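Local atomic coordinates of chromosome partition protein Smc (Pyrococcus yayanosii, PDB entry 5XEI), a protein that probably takes part in chromosome condensation and partitioning as a DNA-binding, ATP-hydrolysing member of the SMC family. Residues E188-A191 with R192-L196; K202-D205 with K206-E210; F353-E356 with I357-E360; K362-F365 with M366-E370; L393-P396 with E397-F400. All coordinates share one frame; numbering follows the deposited sequence.

Contact 1 of 5, residues E188-A191 with R192-L196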
loop_
_atom_site.group_PDB
_atom_site.type_symbol
_atom_site.label_atom_id
_atom_site.label_comp_id
_atom_site.label_asym_id
_atom_site.label_seq_id
_atom_site.Cartn_x
_atom_site.Cartn_y
_atom_site.Cartn_z
ATOM N N GLU A 188 7.827 -3.716 15.482
ATOM C CA GLU A 188 7.142 -4.580 16.428
ATOM C C GLU A 188 8.066 -5.701 16.868
ATOM O O GLU A 188 8.199 -5.974 18.066
ATOM C CB GLU A 188 5.831 -5.098 15.840
ATOM C CG GLU A 188 4.905 -3.952 15.486
ATOM C CD GLU A 188 3.736 -4.342 14.598
ATOM O OE1 GLU A 188 2.758 -3.556 14.568
ATOM O OE2 GLU A 188 3.786 -5.413 13.943
ATOM N N ASN A 189 8.738 -6.338 15.912
ATOM C CA ASN A 189 9.886 -7.178 16.242
ATOM C C ASN A 189 10.831 -6.470 17.204
ATOM O O ASN A 189 11.149 -6.982 18.288
ATOM C CB ASN A 189 10.634 -7.551 14.967
ATOM C CG ASN A 189 10.286 -8.916 14.480
ATOM O OD1 ASN A 189 10.597 -9.911 15.141
ATOM N ND2 ASN A 189 9.642 -8.990 13.309
ATOM N N LEU A 190 11.286 -5.277 16.819
ATOM C CA LEU A 190 12.226 -4.525 17.640
ATOM C C LEU A 190 11.684 -4.302 19.040
ATOM O O LEU A 190 12.438 -4.342 20.020
ATOM C CB LEU A 190 12.540 -3.187 16.983
ATOM C CG LEU A 190 13.634 -2.399 17.676
ATOM C CD1 LEU A 190 14.929 -2.660 16.943
ATOM C CD2 LEU A 190 13.304 -0.913 17.697
ATOM N N ALA A 191 10.375 -4.079 19.156
ATOM C CA ALA A 191 9.777 -3.879 20.469
ATOM C C ALA A 191 9.691 -5.191 21.237
ATOM O O ALA A 191 9.822 -5.209 22.466
ATOM C CB ALA A 191 8.396 -3.251 20.317
ATOM N N ARG A 192 9.468 -6.293 20.532
ATOM C CA ARG A 192 9.512 -7.593 21.177
ATOM C C ARG A 192 10.879 -7.829 21.793
ATOM O O ARG A 192 10.991 -8.213 22.963
ATOM C CB ARG A 192 9.191 -8.679 20.162
ATOM C CG ARG A 192 9.077 -10.051 20.748
ATOM C CD ARG A 192 8.491 -11.008 19.726
ATOM N NE ARG A 192 9.429 -11.185 18.623
ATOM C CZ ARG A 192 9.128 -11.744 17.458
ATOM N NH1 ARG A 192 7.890 -12.184 17.223
ATOM N NH2 ARG A 192 10.071 -11.850 16.525
ATOM N N VAL A 193 11.934 -7.590 21.019
ATOM C CA VAL A 193 13.277 -7.823 21.522
ATOM C C VAL A 193 13.534 -6.984 22.769
ATOM O O VAL A 193 14.115 -7.468 23.748
ATOM C CB VAL A 193 14.296 -7.553 20.404
ATOM C CG1 VAL A 193 15.650 -7.285 20.970
ATOM C CG2 VAL A 193 14.343 -8.746 19.477
ATOM N N ASP A 194 13.069 -5.729 22.775
ATOM C CA ASP A 194 13.266 -4.872 23.944
ATOM C C ASP A 194 12.614 -5.462 25.188
ATOM O O ASP A 194 13.168 -5.377 26.296
ATOM C CB ASP A 194 12.697 -3.480 23.692
ATOM C CG ASP A 194 13.476 -2.712 22.667
ATOM O OD1 ASP A 194 14.702 -2.513 22.856
ATOM O OD2 ASP A 194 12.846 -2.304 21.667
ATOM N N LEU A 195 11.415 -6.028 25.029
ATOM C CA LEU A 195 10.718 -6.597 26.171
ATOM C C LEU A 195 11.406 -7.876 26.641
ATOM O O LEU A 195 11.416 -8.168 27.841
ATOM C CB LEU A 195 9.248 -6.839 25.818
ATOM C CG LEU A 195 8.239 -5.678 25.814
ATOM C CD1 LEU A 195 6.817 -6.148 25.420
ATOM C CD2 LEU A 195 8.184 -5.012 27.169
ATOM N N LEU A 196 12.022 -8.623 25.716
ATOM C CA LEU A 196 12.776 -9.809 26.093
ATOM C C LEU A 196 14.060 -9.441 26.808
ATOM O O LEU A 196 14.452 -10.104 27.777
ATOM C CB LEU A 196 13.085 -10.642 24.862
ATOM C CG LEU A 196 11.797 -11.104 24.179
ATOM C CD1 LEU A 196 12.119 -11.999 23.020
ATOM C CD2 LEU A 196 10.875 -11.823 25.134
#
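Asn-189 and Arg-192 sit one turn apart on helix 170-246 and send their side chains out alongside each other, pointing the same way. The arginine bends at its third torsion (chi3 67°), which brings the guanidinium back beside the amide, with CZ of Arg-192 modelled 3.3 Å from OD1 of Asn-189. The two flat groups stand nearly perpendicular, their planes 85° apart. OD1 of Asn-189 and NH2 of Arg-192 are modelled too close, with poor geometry for a bond, so the exact fit of the two groups is doubtful.

Beneath them runs the regular backbone ladder of an alpha-helix. Arg-192 N bonds to Glu-188 O at 2.8 Å, Val-193 N to Asn-189 O at 2.9 Å, Asp-194 N to Leu-190 O at 3.1 Å and Leu-195 N to Ala-191 O at 3.1 Å.

Between the side chains of Leu-190 and Asp-194 the approach is loose, CG of Leu-190 to OD2 of Asp-194 at 4.1 Å. Leu-190 and Val-193 turn instead to Leu-343 on helix 321-383, where Asp-194 also makes a salt bridge with Arg-340.

The chemistry is that of an amphipathic coiled-coil helix: leucine and valine meet the partner helix of the coil, an acid at the margin of that seam ties it electrostatically, and Ala-191 and Arg-192 lie on the exposed surface.

Contact 2 of 5, residues K202-D205 with K206-E210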
loop_
_atom_site.group_PDB
_atom_site.type_symbol
_atom_site.label_atom_id
_atom_site.label_comp_id
_atom_site.label_asym_id
_atom_site.label_seq_id
_atom_site.Cartn_x
_atom_site.Cartn_y
_atom_site.Cartn_z
ATOM N N LYS A 202 16.861 -9.092 33.847
ATOM C CA LYS A 202 16.504 -9.140 35.256
ATOM C C LYS A 202 16.666 -10.557 35.803
ATOM O O LYS A 202 17.164 -10.757 36.921
ATOM C CB LYS A 202 15.088 -8.582 35.415
ATOM C CG LYS A 202 14.374 -8.929 36.673
ATOM C CD LYS A 202 12.943 -8.397 36.586
ATOM C CE LYS A 202 12.018 -9.001 37.643
ATOM N NZ LYS A 202 10.742 -8.233 37.780
ATOM N N GLN A 203 16.304 -11.550 34.994
ATOM C CA GLN A 203 16.602 -12.934 35.322
ATOM C C GLN A 203 18.101 -13.163 35.471
ATOM O O GLN A 203 18.546 -13.846 36.402
ATOM C CB GLN A 203 16.017 -13.828 34.241
ATOM C CG GLN A 203 16.731 -15.128 34.076
ATOM C CD GLN A 203 15.953 -16.091 33.209
ATOM O OE1 GLN A 203 15.345 -15.698 32.196
ATOM N NE2 GLN A 203 15.949 -17.366 33.608
ATOM N N LEU A 204 18.899 -12.590 34.571
ATOM C CA LEU A 204 20.345 -12.796 34.609
ATOM C C LEU A 204 20.913 -12.387 35.956
ATOM O O LEU A 204 21.858 -13.000 36.463
ATOM C CB LEU A 204 21.004 -11.988 33.492
ATOM C CG LEU A 204 22.293 -12.389 32.777
ATOM C CD1 LEU A 204 22.526 -11.391 31.647
ATOM C CD2 LEU A 204 23.497 -12.468 33.681
ATOM N N ASP A 205 20.323 -11.373 36.574
ATOM C CA ASP A 205 20.897 -10.836 37.798
ATOM C C ASP A 205 20.482 -11.594 39.040
ATOM O O ASP A 205 21.234 -11.606 40.017
ATOM C CB ASP A 205 20.533 -9.369 37.922
ATOM C CG ASP A 205 21.615 -8.466 37.344
ATOM O OD1 ASP A 205 21.340 -7.711 36.369
ATOM O OD2 ASP A 205 22.740 -8.472 37.908
ATOM N N LYS A 206 19.294 -12.191 39.065
ATOM C CA LYS A 206 19.103 -13.264 40.028
ATOM C C LYS A 206 20.255 -14.251 39.917
ATOM O O LYS A 206 20.924 -14.564 40.906
ATOM C CB LYS A 206 17.771 -13.979 39.808
ATOM C CG LYS A 206 16.591 -13.226 40.348
ATOM C CD LYS A 206 16.705 -13.054 41.855
ATOM C CE LYS A 206 16.189 -11.691 42.329
ATOM N NZ LYS A 206 16.798 -11.286 43.641
ATOM N N LEU A 207 20.531 -14.706 38.697
ATOM C CA LEU A 207 21.446 -15.818 38.516
ATOM C C LEU A 207 22.875 -15.439 38.858
ATOM O O LEU A 207 23.629 -16.294 39.334
ATOM C CB LEU A 207 21.350 -16.342 37.087
ATOM C CG LEU A 207 20.315 -17.455 36.924
ATOM C CD1 LEU A 207 18.999 -17.120 37.610
ATOM C CD2 LEU A 207 20.106 -17.719 35.456
ATOM N N GLU A 208 23.278 -14.187 38.629
ATOM C CA GLU A 208 24.625 -13.794 39.037
ATOM C C GLU A 208 24.806 -13.948 40.532
ATOM O O GLU A 208 25.881 -14.346 41.000
ATOM C CB GLU A 208 24.924 -12.353 38.650
ATOM C CG GLU A 208 24.939 -12.145 37.187
ATOM C CD GLU A 208 24.511 -10.779 36.750
ATOM O OE1 GLU A 208 23.405 -10.697 36.193
ATOM O OE2 GLU A 208 25.299 -9.822 36.907
ATOM N N LYS A 209 23.774 -13.613 41.300
ATOM C CA LYS A 209 23.888 -13.652 42.749
ATOM C C LYS A 209 23.847 -15.087 43.257
ATOM O O LYS A 209 24.666 -15.478 44.096
ATOM C CB LYS A 209 22.782 -12.801 43.374
ATOM C CG LYS A 209 22.210 -13.344 44.678
ATOM C CD LYS A 209 21.350 -12.278 45.353
ATOM C CE LYS A 209 20.579 -12.815 46.547
ATOM N NZ LYS A 209 19.481 -11.878 46.964
ATOM N N GLU A 210 22.914 -15.884 42.740
ATOM C CA GLU A 210 22.898 -17.307 43.045
ATOM C C GLU A 210 24.182 -17.989 42.591
ATOM O O GLU A 210 24.748 -18.806 43.325
ATOM C CB GLU A 210 21.683 -17.950 42.397
ATOM C CG GLU A 210 20.407 -17.260 42.757
ATOM C CD GLU A 210 19.229 -17.785 41.977
ATOM O OE1 GLU A 210 19.100 -19.018 41.814
ATOM O OE2 GLU A 210 18.427 -16.951 41.511
#
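Leu-204 and Glu-208, one helical turn apart, cross so that the carboxylate end of the glutamate lies against the leucine. CG of Glu-208 is 3.8 Å from CD2 of Leu-204 and 3.3 Å from Leu-204 O, which shows the glutamate chain folded back along the helix rather than reaching outward. That course follows from its first torsion (chi1 -64°), which sets CG beside the backbone N, and from a bend at the next bond. The same Leu-204 O accepts the backbone N of Glu-208 at 2.8 Å, so main chain and side chain converge on this turn.

Asp-205 closes the denser part. Its carboxylate crosses that of Glu-208 with the planes 37° apart, and OD2 of Asp-205 is modelled 2.9 Å from OE1 of Glu-208, a spacing that is uncertain at this resolution. A salt bridge from OD1 of Asp-205 to Lys-201 would probably offset part of the charge of the two acids.

The opposite character belongs to Lys-202, Lys-206 and Lys-209, exposed residues touching the other segment chiefly through backbone and CB atoms. The backbone bonds here are long: Lys-206 N to Lys-202 O at 3.3 Å and Lys-209 N to Asp-205 O at 3.5 Å, both weak.

In the coiled coil, helix 170-246 turns its Leu-204 side to helix 321-383, where Leu-204 packs on Phe-326, Glu-330 and Tyr-333, and Glu-208 also touches Phe-326.

Contact 3 of 5, residues F353-E356 with I357-E360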
loop_
_atom_site.group_PDB
_atom_site.type_symbol
_atom_site.label_atom_id
_atom_site.label_comp_id
_atom_site.label_asym_id
_atom_site.label_seq_id
_atom_site.Cartn_x
_atom_site.Cartn_y
_atom_site.Cartn_z
ATOM N N PHE A 353 14.926 4.042 2.435
ATOM C CA PHE A 353 14.248 3.619 1.215
ATOM C C PHE A 353 12.897 4.315 1.059
ATOM O O PHE A 353 12.564 4.820 -0.022
ATOM C CB PHE A 353 14.092 2.097 1.250
ATOM C CG PHE A 353 13.431 1.504 0.042
ATOM C CD1 PHE A 353 14.162 1.224 -1.100
ATOM C CD2 PHE A 353 12.077 1.193 0.060
ATOM C CE1 PHE A 353 13.549 0.663 -2.213
ATOM C CE2 PHE A 353 11.455 0.638 -1.051
ATOM C CZ PHE A 353 12.193 0.370 -2.189
ATOM N N ILE A 354 12.100 4.353 2.131
ATOM C CA ILE A 354 10.809 5.030 2.067
ATOM C C ILE A 354 10.984 6.500 1.719
ATOM O O ILE A 354 10.131 7.101 1.050
ATOM C CB ILE A 354 10.048 4.861 3.395
ATOM C CG1 ILE A 354 9.887 3.389 3.739
ATOM C CG2 ILE A 354 8.678 5.475 3.299
ATOM C CD1 ILE A 354 8.852 3.141 4.814
ATOM N N ASN A 355 12.079 7.107 2.156
ATOM C CA ASN A 355 12.328 8.481 1.751
ATOM C C ASN A 355 12.752 8.575 0.295
ATOM O O ASN A 355 12.434 9.557 -0.373
ATOM C CB ASN A 355 13.368 9.104 2.662
ATOM C CG ASN A 355 12.851 9.275 4.049
ATOM O OD1 ASN A 355 13.502 8.903 5.017
ATOM N ND2 ASN A 355 11.641 9.799 4.161
ATOM N N GLU A 356 13.457 7.571 -0.218
ATOM C CA GLU A 356 13.768 7.565 -1.638
ATOM C C GLU A 356 12.502 7.503 -2.473
ATOM O O GLU A 356 12.390 8.185 -3.500
ATOM C CB GLU A 356 14.684 6.398 -1.971
ATOM C CG GLU A 356 16.133 6.745 -1.759
ATOM C CD GLU A 356 16.530 7.983 -2.559
ATOM O OE1 GLU A 356 17.160 8.893 -1.966
ATOM O OE2 GLU A 356 16.205 8.047 -3.776
ATOM N N ILE A 357 11.526 6.703 -2.036
ATOM C CA ILE A 357 10.302 6.551 -2.807
ATOM C C ILE A 357 9.554 7.877 -2.895
ATOM O O ILE A 357 9.180 8.327 -3.988
ATOM C CB ILE A 357 9.426 5.444 -2.205
ATOM C CG1 ILE A 357 10.029 4.078 -2.515
ATOM C CG2 ILE A 357 8.044 5.505 -2.796
ATOM C CD1 ILE A 357 9.802 3.629 -3.942
ATOM N N GLU A 358 9.324 8.527 -1.748
ATOM C CA GLU A 358 8.540 9.757 -1.765
ATOM C C GLU A 358 9.166 10.783 -2.690
ATOM O O GLU A 358 8.460 11.453 -3.454
ATOM C CB GLU A 358 8.405 10.342 -0.365
ATOM C CG GLU A 358 7.776 9.413 0.627
ATOM C CD GLU A 358 8.051 9.835 2.071
ATOM O OE1 GLU A 358 9.059 10.561 2.294
ATOM O OE2 GLU A 358 7.277 9.421 2.977
ATOM N N LYS A 359 10.492 10.902 -2.658
ATOM C CA LYS A 359 11.148 11.893 -3.486
ATOM C C LYS A 359 11.129 11.501 -4.960
ATOM O O LYS A 359 10.926 12.363 -5.818
ATOM C CB LYS A 359 12.565 12.131 -2.974
ATOM C CG LYS A 359 12.599 12.413 -1.477
ATOM C CD LYS A 359 11.670 13.597 -1.089
ATOM C CE LYS A 359 11.947 14.118 0.340
ATOM N NZ LYS A 359 12.215 12.983 1.313
ATOM N N GLU A 360 11.288 10.220 -5.283
ATOM C CA GLU A 360 11.034 9.796 -6.656
ATOM C C GLU A 360 9.607 10.136 -7.075
ATOM O O GLU A 360 9.386 10.778 -8.109
ATOM C CB GLU A 360 11.275 8.301 -6.795
ATOM C CG GLU A 360 12.709 7.902 -6.656
ATOM C CD GLU A 360 12.871 6.401 -6.697
ATOM O OE1 GLU A 360 12.727 5.788 -7.780
ATOM O OE2 GLU A 360 13.100 5.823 -5.623
#
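Asn-355 and Glu-358 lie side by side and point the same way, amide and carboxylate planes turned 60° to each other. ND2 of Asn-355 donates to OE1 of Glu-358 over 3.3 Å. The bond is lopsided: the acceptor lies almost in the amide plane, whereas the donor comes from above the carboxylate, 44° out of its plane. A second partner, Lys-176 of helix 170-246, forms a long, weak ion pair with OE2 of Glu-358. An alanine here would remove the acceptor, and the amide of Asn-355 would probably be left without this mate and freer to turn, with Lys-176 losing its nearby charge.

On another side of the helix, Phe-353 and Ile-357 meet at an oblique angle. With the benzyl group directed away from its own backbone N (chi1 -179°), CE2 of Phe-353 reaches CG1 of Ile-357 at 4.0 Å.

OE2 of Glu-356 lies 4.2 Å from OE2 of Glu-360. The backbone joins the same two residues, Glu-360 N bonding to Glu-356 O at 2.9 Å.

The chemistry is thus divided: Ile-354 and Ile-357 are buried against helix 170-246, and the amide-acid pair and acidic groups occupy the flanks of this coiled-coil helix.

Contact 4 of 5, residues K362-F365 with M366-E370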
loop_
_atom_site.group_PDB
_atom_site.type_symbol
_atom_site.label_atom_id
_atom_site.label_comp_id
_atom_site.label_asym_id
_atom_site.label_seq_id
_atom_site.Cartn_x
_atom_site.Cartn_y
_atom_site.Cartn_z
ATOM N N LYS A 362 7.520 12.350 -5.960
ATOM C CA LYS A 362 7.317 13.773 -6.156
ATOM C C LYS A 362 7.944 14.237 -7.470
ATOM O O LYS A 362 7.290 14.921 -8.263
ATOM C CB LYS A 362 7.869 14.538 -4.964
ATOM C CG LYS A 362 7.948 15.994 -5.237
ATOM C CD LYS A 362 8.935 16.656 -4.316
ATOM C CE LYS A 362 8.241 17.300 -3.145
ATOM N NZ LYS A 362 8.535 18.771 -3.107
ATOM N N ASN A 363 9.192 13.839 -7.743
ATOM C CA ASN A 363 9.827 14.190 -9.021
ATOM C C ASN A 363 8.948 13.842 -10.219
ATOM O O ASN A 363 8.792 14.644 -11.147
ATOM C CB ASN A 363 11.172 13.486 -9.179
ATOM C CG ASN A 363 12.202 13.962 -8.189
ATOM O OD1 ASN A 363 12.018 14.974 -7.525
ATOM N ND2 ASN A 363 13.286 13.221 -8.066
ATOM N N VAL A 364 8.409 12.624 -10.247
ATOM C CA VAL A 364 7.562 12.250 -11.368
ATOM C C VAL A 364 6.359 13.165 -11.420
ATOM O O VAL A 364 5.909 13.569 -12.497
ATOM C CB VAL A 364 7.140 10.773 -11.272
ATOM C CG1 VAL A 364 6.433 10.350 -12.540
ATOM C CG2 VAL A 364 8.339 9.890 -11.034
ATOM N N PHE A 365 5.823 13.516 -10.255
ATOM C CA PHE A 365 4.661 14.388 -10.240
ATOM C C PHE A 365 5.000 15.739 -10.845
ATOM O O PHE A 365 4.305 16.224 -11.748
ATOM C CB PHE A 365 4.135 14.550 -8.820
ATOM C CG PHE A 365 2.984 15.487 -8.722
ATOM C CD1 PHE A 365 1.700 15.071 -9.054
ATOM C CD2 PHE A 365 3.173 16.798 -8.322
ATOM C CE1 PHE A 365 0.627 15.945 -8.965
ATOM C CE2 PHE A 365 2.092 17.676 -8.224
ATOM C CZ PHE A 365 0.832 17.245 -8.536
ATOM N N MET A 366 6.090 16.349 -10.374
ATOM C CA MET A 366 6.443 17.684 -10.835
ATOM C C MET A 366 6.807 17.679 -12.310
ATOM O O MET A 366 6.417 18.587 -13.049
ATOM C CB MET A 366 7.595 18.241 -10.008
ATOM C CG MET A 366 7.312 18.298 -8.534
ATOM S SD MET A 366 6.017 19.493 -8.165
ATOM C CE MET A 366 6.706 20.936 -8.958
ATOM N N ARG A 367 7.571 16.677 -12.752
ATOM C CA ARG A 367 7.898 16.561 -14.167
ATOM C C ARG A 367 6.635 16.521 -14.996
ATOM O O ARG A 367 6.540 17.169 -16.043
ATOM C CB ARG A 367 8.722 15.307 -14.429
ATOM C CG ARG A 367 9.212 15.208 -15.864
ATOM C CD ARG A 367 8.359 14.314 -16.755
ATOM N NE ARG A 367 8.688 14.569 -18.150
ATOM C CZ ARG A 367 8.801 13.644 -19.103
ATOM N NH1 ARG A 367 8.611 12.370 -18.833
ATOM N NH2 ARG A 367 9.132 13.998 -20.342
ATOM N N THR A 368 5.655 15.739 -14.551
ATOM C CA THR A 368 4.369 15.731 -15.228
ATOM C C THR A 368 3.697 17.079 -15.085
ATOM O O THR A 368 3.250 17.670 -16.073
ATOM C CB THR A 368 3.479 14.632 -14.656
ATOM O OG1 THR A 368 4.161 13.372 -14.725
ATOM C CG2 THR A 368 2.173 14.552 -15.432
ATOM N N LEU A 369 3.654 17.598 -13.856
ATOM C CA LEU A 369 2.924 18.830 -13.603
ATOM C C LEU A 369 3.482 19.986 -14.418
ATOM O O LEU A 369 2.729 20.845 -14.887
ATOM C CB LEU A 369 2.966 19.136 -12.114
ATOM C CG LEU A 369 2.148 20.284 -11.530
ATOM C CD1 LEU A 369 3.011 21.474 -11.292
ATOM C CD2 LEU A 369 0.969 20.647 -12.431
ATOM N N GLU A 370 4.791 20.010 -14.628
ATOM C CA GLU A 370 5.379 21.116 -15.362
ATOM C C GLU A 370 5.203 20.949 -16.862
ATOM O O GLU A 370 4.935 21.934 -17.565
ATOM C CB GLU A 370 6.849 21.264 -14.971
ATOM C CG GLU A 370 7.008 21.963 -13.609
ATOM C CD GLU A 370 8.179 21.450 -12.753
ATOM O OE1 GLU A 370 8.019 21.436 -11.513
ATOM O OE2 GLU A 370 9.253 21.084 -13.289
#
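Val-364 O is gripped twice by Thr-368, through the backbone N at 3.0 Å and through OG1 at 2.8 Å. The two donors reach this carbonyl oxygen from opposite faces of its plane. This is the alpha-helical bond between residues four apart, doubled by a threonine hydroxyl, within helix 321-383 where the coiled coil runs into the Smc head domain. The hydroxyl is placed for it by a first torsion of -55°, which tucks OG1 beside the backbone N and swings CG2 the other way. A valine in place of Thr-368 would lose the hydroxyl and probably leave Val-364 O with the single backbone bond.

Lys-362 and Met-366 run alongside each other, CG to CG 4.1 Å apart. NZ of Lys-362 continues beyond the helix to a hydrogen bond with Glu-397 O in the loop after strand 388-393.

The second torsion of Met-366 (-67°) turns the chain so that the sulfur comes to the rim of its neighbour's ring. SD of Met-366 lies 3.9 Å from CD2 of Phe-365 and 79° off the ring normal, a Met-aromatic contact made at the edge. Phe-365 is buried: it packs on Ile-163 and Ser-167 of helix 156-167 and on Leu-393 of strand 388-393, joining the coil to the head.

Leu-369 meets the same ring over a face, its CB 4.2 Å above the plane of Phe-365 and displaced toward the rim.

Contact 5 of 5, residues L393-P396 with E397-F400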
loop_
_atom_site.group_PDB
_atom_site.type_symbol
_atom_site.label_atom_id
_atom_site.label_comp_id
_atom_site.label_asym_id
_atom_site.label_seq_id
_atom_site.Cartn_x
_atom_site.Cartn_y
_atom_site.Cartn_z
ATOM N N LEU A 393 0.554 25.321 -8.411
ATOM C CA LEU A 393 0.591 24.392 -7.288
ATOM C C LEU A 393 0.391 25.147 -5.984
ATOM O O LEU A 393 1.019 26.185 -5.754
ATOM C CB LEU A 393 1.908 23.634 -7.239
ATOM C CG LEU A 393 1.831 22.151 -7.589
ATOM C CD1 LEU A 393 3.198 21.539 -7.469
ATOM C CD2 LEU A 393 0.869 21.435 -6.670
ATOM N N GLU A 394 -0.492 24.626 -5.133
ATOM C CA GLU A 394 -0.756 25.278 -3.858
ATOM C C GLU A 394 0.357 25.003 -2.857
ATOM O O GLU A 394 0.848 25.922 -2.197
ATOM C CB GLU A 394 -2.108 24.822 -3.309
ATOM C CG GLU A 394 -3.274 25.261 -4.195
ATOM C CD GLU A 394 -4.626 25.150 -3.508
ATOM O OE1 GLU A 394 -4.745 24.355 -2.534
ATOM O OE2 GLU A 394 -5.563 25.863 -3.953
ATOM N N ASN A 395 0.773 23.748 -2.720
ATOM C CA ASN A 395 1.819 23.401 -1.764
ATOM C C ASN A 395 3.033 22.925 -2.542
ATOM O O ASN A 395 3.179 21.723 -2.817
ATOM C CB ASN A 395 1.352 22.350 -0.767
ATOM C CG ASN A 395 2.260 22.274 0.444
ATOM O OD1 ASN A 395 3.379 21.749 0.377
ATOM N ND2 ASN A 395 1.797 22.836 1.552
ATOM N N PRO A 396 3.938 23.832 -2.903
ATOM C CA PRO A 396 5.104 23.430 -3.704
ATOM C C PRO A 396 5.981 22.414 -3.006
ATOM O O PRO A 396 6.698 21.665 -3.682
ATOM C CB PRO A 396 5.849 24.750 -3.925
ATOM C CG PRO A 396 4.808 25.826 -3.667
ATOM C CD PRO A 396 3.954 25.264 -2.575
ATOM N N GLU A 397 5.932 22.340 -1.678
ATOM C CA GLU A 397 6.817 21.417 -0.991
ATOM C C GLU A 397 6.196 20.037 -0.820
ATOM O O GLU A 397 6.863 19.021 -1.029
ATOM C CB GLU A 397 7.215 21.990 0.364
ATOM C CG GLU A 397 8.709 22.004 0.544
ATOM C CD GLU A 397 9.116 22.562 1.883
ATOM O OE1 GLU A 397 8.677 22.022 2.924
ATOM O OE2 GLU A 397 9.888 23.538 1.888
ATOM N N ASP A 398 4.929 19.974 -0.414
ATOM C CA ASP A 398 4.204 18.711 -0.323
ATOM C C ASP A 398 3.026 18.817 -1.285
ATOM O O ASP A 398 1.898 19.118 -0.871
ATOM C CB ASP A 398 3.770 18.403 1.110
ATOM C CG ASP A 398 4.943 18.432 2.101
ATOM O OD1 ASP A 398 5.087 17.452 2.868
ATOM O OD2 ASP A 398 5.707 19.430 2.122
ATOM N N PRO A 399 3.254 18.562 -2.574
ATOM C CA PRO A 399 2.178 18.780 -3.539
ATOM C C PRO A 399 0.973 17.929 -3.250
ATOM O O PRO A 399 -0.146 18.345 -3.553
ATOM C CB PRO A 399 2.814 18.394 -4.884
ATOM C CG PRO A 399 4.247 18.068 -4.590
ATOM C CD PRO A 399 4.325 17.737 -3.145
ATOM N N PHE A 400 1.163 16.757 -2.653
ATOM C CA PHE A 400 0.071 15.804 -2.504
ATOM C C PHE A 400 -0.894 16.173 -1.396
ATOM O O PHE A 400 -1.896 15.480 -1.216
ATOM C CB PHE A 400 0.617 14.407 -2.251
ATOM C CG PHE A 400 1.588 13.962 -3.277
ATOM C CD1 PHE A 400 1.146 13.558 -4.523
ATOM C CD2 PHE A 400 2.943 13.961 -3.002
ATOM C CE1 PHE A 400 2.036 13.147 -5.470
ATOM C CE2 PHE A 400 3.851 13.556 -3.947
ATOM C CZ PHE A 400 3.403 13.146 -5.189
#
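Leu-393 lays its forked end against the ring of Pro-399, crossing it at an angle: CD2 of Leu-393 is 4.0 Å and CD1 is 4.1 Å from CB of Pro-399. Both branches sharing one carbon of the proline shows that the end of the leucine, rather than its stem, makes the contact. The two residues also face helix 321-383, Leu-393 against Met-366 and Leu-369, and Pro-399 against Phe-365.

Asn-395 ties the intervening chain together. Its OD1 accepts the backbone N of Asp-398 in a nearly straight bond (160° at the hydrogen), modelled at a very short 2.5 Å that should not be read closely at this resolution. The amide is delivered by a first torsion of -164°, which directs CG away from its own backbone N and across the loop. CB of Asn-395 also approaches Asp-398 O at 3.3 Å. Farther on, CA of Pro-399 makes a bent CA-H...O contact with Asn-395 O, the two heavy atoms 3.2 Å apart.

The carboxylate of Glu-397 leads away from the turn, on an exposed side. Past Pro-399, the Phe-400 ring makes a cation-pi contact with Lys-361.

Residues Asn-395 to Asp-398 form a beta turn, their end CA atoms 5.5 Å apart, with Pro-396 at its second position. An asparagine side chain bonding to the backbone N three residues on resembles a helix N-cap, used here to close the loop of the beta-hairpin between strands 388-393 and 404-409.

In the fold
Contacts 1 and 2 follow each other on helix 170-246, centres 21 Å apart, with contact 2 farther out from the head. Contacts 3 and 4 adjoin on helix 321-383, centres 14 Å apart, and contact 5 comes last, in the loop between strands 388-393 and 404-409. The two long helices pair as the coiled coil, so the contacts sample it from partway along the arm down to the head: contacts 2 and 4 are separated by 60 Å between centres, contacts 4 and 5 by 11 Å. Those last two touch, so the base of the returning helix packs on the end and loop of the small antiparallel sheet where the arm meets the ATPase head.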